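PDB 2PVU: ArtJ from Geobacillus stearothermophilus, which binds arginine, lysine and histidine and probably delivers them to its cognate ATP-binding cassette transporter, Art(MP)2. Local coordinates for residues Ala51-Glu56 and Ala200-Lys205; His171-Glu176 and Gly188-Val193. All coordinates share one frame; numbering follows the deposited sequence.

Interaction 1 (Ala51-Glu56 and Ala200-Lys205); sequences AFAPFE and ANEYVK. With LYS (lysine), chain E.
Pro54 and Ala53 meet Glu202 where a loop of one lobe of this family 3 solute-binding protein, carrying a classic beta bulge that sets Phe55 and Glu56 opposite Phe52, comes up to helix 197-206 of the other lobe. The carboxylate of Glu202 lies against CB and CA of the proline ring, with OE2 3.5 Å from Pro54 CB and 3.7 Å from Ala53 CB. Glu202 CG is roughly anti to its N, and a bend at chi2 lays the acid group alongside both residues of the cis peptide. This is van der Waals contact, without a hydrogen bond. Phe52 turns to the bound lysine instead: the ligand's aliphatic chain runs over one ring face, its CE 3.5 Å above the plane and over the centre. With CG roughly anti to the backbone N (chi1 -154°), the ring swings beside the carbonyl carbon and offers its face to the ligand. Were the ring cut back to an alanine, the ligand's methylene chain would probably lose its flat apolar wall and its ammonium end be freer to shift. In the loop backbone, Phe52 O accepts from Phe55 N at 2.9 Å and Glu56 N at 3.2 Å.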
# COMPACT_ATOMS: atom_id res chain seq x y z
N ALA A 51 0.66 9.20 -0.57
CA ALA A 51 1.66 9.38 -1.63
C ALA A 51 1.85 8.04 -2.32
O ALA A 51 3.01 7.55 -2.48
CB ALA A 51 3.00 9.91 -1.02
N PHE A 52 0.73 7.39 -2.69
CA PHE A 52 0.76 5.95 -3.09
C PHE A 52 -0.42 5.68 -4.04
O PHE A 52 -1.28 4.81 -3.81
CB PHE A 52 0.70 5.07 -1.82
CG PHE A 52 1.30 3.69 -1.98
CD1 PHE A 52 0.51 2.56 -1.82
CD2 PHE A 52 2.68 3.54 -2.30
CE1 PHE A 52 1.06 1.26 -1.94
CE2 PHE A 52 3.24 2.26 -2.43
CZ PHE A 52 2.42 1.11 -2.25
N ALA A 53 -0.45 6.46 -5.12
CA ALA A 53 -1.48 6.27 -6.15
C ALA A 53 -1.35 4.85 -6.72
O ALA A 53 -0.23 4.41 -7.01
CB ALA A 53 -1.35 7.31 -7.27
N PRO A 54 -2.48 4.15 -6.97
CA PRO A 54 -3.86 4.63 -6.94
C PRO A 54 -4.60 4.43 -5.61
O PRO A 54 -5.80 4.69 -5.53
CB PRO A 54 -4.53 3.73 -7.97
CG PRO A 54 -3.85 2.40 -7.78
CD PRO A 54 -2.39 2.75 -7.40
N PHE A 55 -3.90 3.97 -4.58
CA PHE A 55 -4.56 3.64 -3.30
C PHE A 55 -4.91 4.87 -2.47
O PHE A 55 -6.05 5.03 -1.99
CB PHE A 55 -3.69 2.64 -2.52
CG PHE A 55 -3.55 1.33 -3.27
CD1 PHE A 55 -4.62 0.44 -3.29
CD2 PHE A 55 -2.39 1.05 -4.00
CE1 PHE A 55 -4.56 -0.77 -4.05
CE2 PHE A 55 -2.28 -0.17 -4.72
CZ PHE A 55 -3.39 -1.06 -4.77
N GLU A 56 -3.95 5.79 -2.35
CA GLU A 56 -4.22 7.07 -1.71
C GLU A 56 -3.19 8.06 -2.20
O GLU A 56 -2.01 7.77 -2.24
CB GLU A 56 -4.15 6.98 -0.20
CG GLU A 56 -2.90 6.26 0.38
CD GLU A 56 -3.07 4.74 0.46
OE1 GLU A 56 -4.19 4.29 0.82
OE2 GLU A 56 -2.09 3.98 0.23
N ALA A 200 3.30 0.59 -9.32
CA ALA A 200 4.22 0.63 -10.48
C ALA A 200 3.47 0.67 -11.81
O ALA A 200 3.76 1.48 -12.69
CB ALA A 200 5.19 -0.55 -10.46
N ASN A 201 2.49 -0.21 -11.95
CA ASN A 201 1.72 -0.29 -13.18
C ASN A 201 0.99 0.99 -13.52
O ASN A 201 0.98 1.41 -14.69
CB ASN A 201 0.74 -1.46 -13.13
CG ASN A 201 1.42 -2.81 -13.34
OD1 ASN A 201 2.44 -2.91 -14.04
ND2 ASN A 201 0.83 -3.84 -12.80
N GLU A 202 0.39 1.62 -12.51
CA GLU A 202 -0.36 2.86 -12.76
C GLU A 202 0.59 4.03 -13.05
O GLU A 202 0.28 4.88 -13.86
CB GLU A 202 -1.31 3.19 -11.59
CG GLU A 202 -1.57 4.71 -11.45
CD GLU A 202 -2.99 5.08 -11.07
OE1 GLU A 202 -3.93 4.46 -11.64
OE2 GLU A 202 -3.16 6.00 -10.23
N TYR A 203 1.74 4.06 -12.39
CA TYR A 203 2.73 5.10 -12.66
C TYR A 203 3.16 5.06 -14.14
O TYR A 203 3.24 6.09 -14.80
CB TYR A 203 3.96 4.98 -11.74
CG TYR A 203 4.82 6.19 -11.93
CD1 TYR A 203 4.57 7.34 -11.21
CD2 TYR A 203 5.82 6.22 -12.92
CE1 TYR A 203 5.33 8.49 -11.42
CE2 TYR A 203 6.59 7.36 -13.13
CZ TYR A 203 6.33 8.49 -12.36
OH TYR A 203 7.02 9.67 -12.55
N VAL A 204 3.45 3.86 -14.64
CA VAL A 204 3.91 3.69 -16.03
C VAL A 204 2.79 4.07 -16.97
O VAL A 204 3.00 4.80 -17.93
CB VAL A 204 4.40 2.24 -16.27
CG1 VAL A 204 4.59 1.93 -17.78
CG2 VAL A 204 5.69 1.98 -15.49
N LYS A 205 1.58 3.61 -16.67
CA LYS A 205 0.42 3.86 -17.54
C LYS A 205 0.08 5.35 -17.58
O LYS A 205 -0.30 5.90 -18.63
CB LYS A 205 -0.78 3.05 -17.04
CG LYS A 205 -1.97 3.10 -17.96
CD LYS A 205 -2.95 1.98 -17.65
CE LYS A 205 -4.25 2.18 -18.44
NZ LYS A 205 -4.00 2.46 -19.89
N LYS E . 2.39 -2.99 0.72
CA LYS E . 3.80 -2.62 1.10
C LYS E . 3.94 -2.68 2.62
O LYS E . 5.04 -2.55 3.15
CB LYS E . 4.11 -1.20 0.63
CG LYS E . 3.14 -0.16 1.23
CD LYS E . 3.73 1.26 1.17
CE LYS E . 2.60 2.29 1.26
NZ LYS E . 3.17 3.73 1.41
OXT LYS E . 2.95 -2.86 3.36

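Interaction 2 (His171-Glu176 and Gly188-Val193)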
# COMPACT_ATOMS: atom_id res chain seq x y z
N HIS A 171 23.66 -0.22 -0.70
CA HIS A 171 23.05 -0.27 -2.03
C HIS A 171 21.51 -0.19 -2.02
O HIS A 171 20.89 0.07 -3.05
CB HIS A 171 23.51 -1.49 -2.84
CG HIS A 171 24.92 -1.38 -3.33
ND1 HIS A 171 25.60 -2.43 -3.91
CD2 HIS A 171 25.80 -0.35 -3.29
CE1 HIS A 171 26.82 -2.05 -4.23
NE2 HIS A 171 26.97 -0.79 -3.86
N ILE A 172 20.91 -0.39 -0.86
CA ILE A 172 19.48 -0.27 -0.73
C ILE A 172 19.24 1.13 -0.20
O ILE A 172 19.68 1.46 0.90
CB ILE A 172 18.91 -1.36 0.21
CG1 ILE A 172 19.21 -2.75 -0.40
CG2 ILE A 172 17.42 -1.09 0.50
CD1 ILE A 172 18.81 -3.91 0.49
N LYS A 173 18.62 1.96 -1.01
CA LYS A 173 18.38 3.33 -0.62
C LYS A 173 16.92 3.47 -0.18
O LYS A 173 16.01 3.07 -0.90
CB LYS A 173 18.65 4.28 -1.78
CG LYS A 173 19.99 4.08 -2.50
CD LYS A 173 21.12 4.50 -1.61
CE LYS A 173 22.45 4.59 -2.36
NZ LYS A 173 23.50 4.73 -1.31
N LYS A 174 16.72 4.05 1.00
CA LYS A 174 15.39 4.07 1.62
C LYS A 174 14.83 5.48 1.64
O LYS A 174 15.57 6.43 2.04
CB LYS A 174 15.47 3.51 3.05
CG LYS A 174 15.99 2.08 3.17
CD LYS A 174 16.40 1.81 4.62
CE LYS A 174 16.96 0.42 4.82
NZ LYS A 174 18.16 0.14 3.99
N PHE A 175 13.56 5.64 1.24
CA PHE A 175 12.92 6.96 1.17
C PHE A 175 11.62 6.99 1.97
O PHE A 175 10.98 5.95 2.14
CB PHE A 175 12.68 7.33 -0.29
CG PHE A 175 13.95 7.26 -1.10
CD1 PHE A 175 14.90 8.25 -0.98
CD2 PHE A 175 14.24 6.14 -1.85
CE1 PHE A 175 16.09 8.17 -1.70
CE2 PHE A 175 15.43 6.02 -2.57
CZ PHE A 175 16.36 7.06 -2.46
N GLU A 176 11.22 8.17 2.45
CA GLU A 176 10.03 8.23 3.31
C GLU A 176 8.72 8.07 2.54
O GLU A 176 7.70 7.70 3.14
CB GLU A 176 10.02 9.56 4.13
CG GLU A 176 8.84 9.73 5.07
CD GLU A 176 8.66 8.58 6.04
OE1 GLU A 176 9.66 7.91 6.45
OE2 GLU A 176 7.48 8.39 6.43
N GLY A 188 18.36 9.04 -11.91
CA GLY A 188 19.52 8.16 -11.95
C GLY A 188 20.20 7.92 -10.61
O GLY A 188 21.28 7.32 -10.56
N GLY A 189 19.59 8.37 -9.52
CA GLY A 189 20.14 8.08 -8.20
C GLY A 189 20.08 6.60 -7.84
O GLY A 189 20.92 6.09 -7.08
N VAL A 190 19.08 5.90 -8.36
CA VAL A 190 19.01 4.44 -8.21
C VAL A 190 18.80 3.80 -9.57
O VAL A 190 18.32 4.46 -10.52
CB VAL A 190 17.92 3.95 -7.18
CG1 VAL A 190 18.16 4.60 -5.80
CG2 VAL A 190 16.51 4.23 -7.70
N ASP A 191 19.13 2.52 -9.64
CA ASP A 191 19.05 1.69 -10.87
C ASP A 191 17.67 1.02 -11.03
O ASP A 191 17.29 0.63 -12.13
CB ASP A 191 20.10 0.58 -10.83
CG ASP A 191 21.52 1.11 -10.78
OD1 ASP A 191 21.80 2.07 -11.52
OD2 ASP A 191 22.34 0.56 -10.02
N ALA A 192 16.94 0.90 -9.93
CA ALA A 192 15.67 0.19 -9.91
C ALA A 192 14.96 0.55 -8.62
O ALA A 192 15.61 0.92 -7.62
CB ALA A 192 15.92 -1.33 -9.93
N VAL A 193 13.63 0.42 -8.65
CA VAL A 193 12.77 0.59 -7.46
C VAL A 193 11.97 -0.70 -7.28
O VAL A 193 11.49 -1.32 -8.28
CB VAL A 193 11.85 1.84 -7.62
CG1 VAL A 193 10.67 1.83 -6.55
CG2 VAL A 193 12.69 3.12 -7.46
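Lys173 and Phe175, on the same side of strand 172-175, both point their CB atoms toward Val190 in the turn that leads into strand 192-196. The chain between them forms helix 178-186, which makes this a beta-alpha-beta crossover; both strands pair in parallel with strand 150-153, which lies between them in the sheet. With that strand between them, the two segments meet through side chains, and the closest CA atoms, of Lys173 and Val190, are 7.7 Å apart.

The apolar contacts centre on one methyl group. Val190 CG1 sits 3.8 Å from Lys173 CG, so it is the aliphatic root of the lysine that does the packing, and the two chains run antiparallel alongside each other. The same methyl meets the rim of the Phe175 ring close to the ring plane, at 4.5 Å from CE2, a looser approach. Val190 turns CG1 to this place with its first torsion at -56°, anti to its carbonyl carbon. The Phe175 ring also rests on Val180, Ala181 and Glu184 of the crossover helix, while Val190 is buried against Thr149 as well.

Polar bonds lie around this apolar patch. Backbone bonds tie Lys173 to Ile150 and Val152, and Phe175 to Val152 and Asn154, holding the strand to its middle neighbour, while on the other segment Asp191 OD2 accepts from Thr149 N. The lysine's charged end leaves the valine: bent at chi2 (-70°), the chain carries NZ to a hydrogen bond with the carbonyl oxygen O of Pro170.

In the fold
The centres of interactions 1 and 2 lie 18 Å apart, and their nearest atoms are about 7 Å from each other without touching. Along the chain, 51-56 comes first, then 171-176 and 188-193, and 200-205 last, so interaction 1 brackets the whole of interaction 2. Strand 192-196 leads directly into helix 197-206 and so joins the two; at its end stands Asp196, which hydrogen-bonds the bound lysine. Interaction 2 packs strand 172-175 against the turn that opens strand 192-196, within the lobe built round strands 150-153, 172-175 and 192-196, whereas interaction 1 brings that lobe's helix against a loop of the other, consistent with a two-lobed binding protein closed over its ligand.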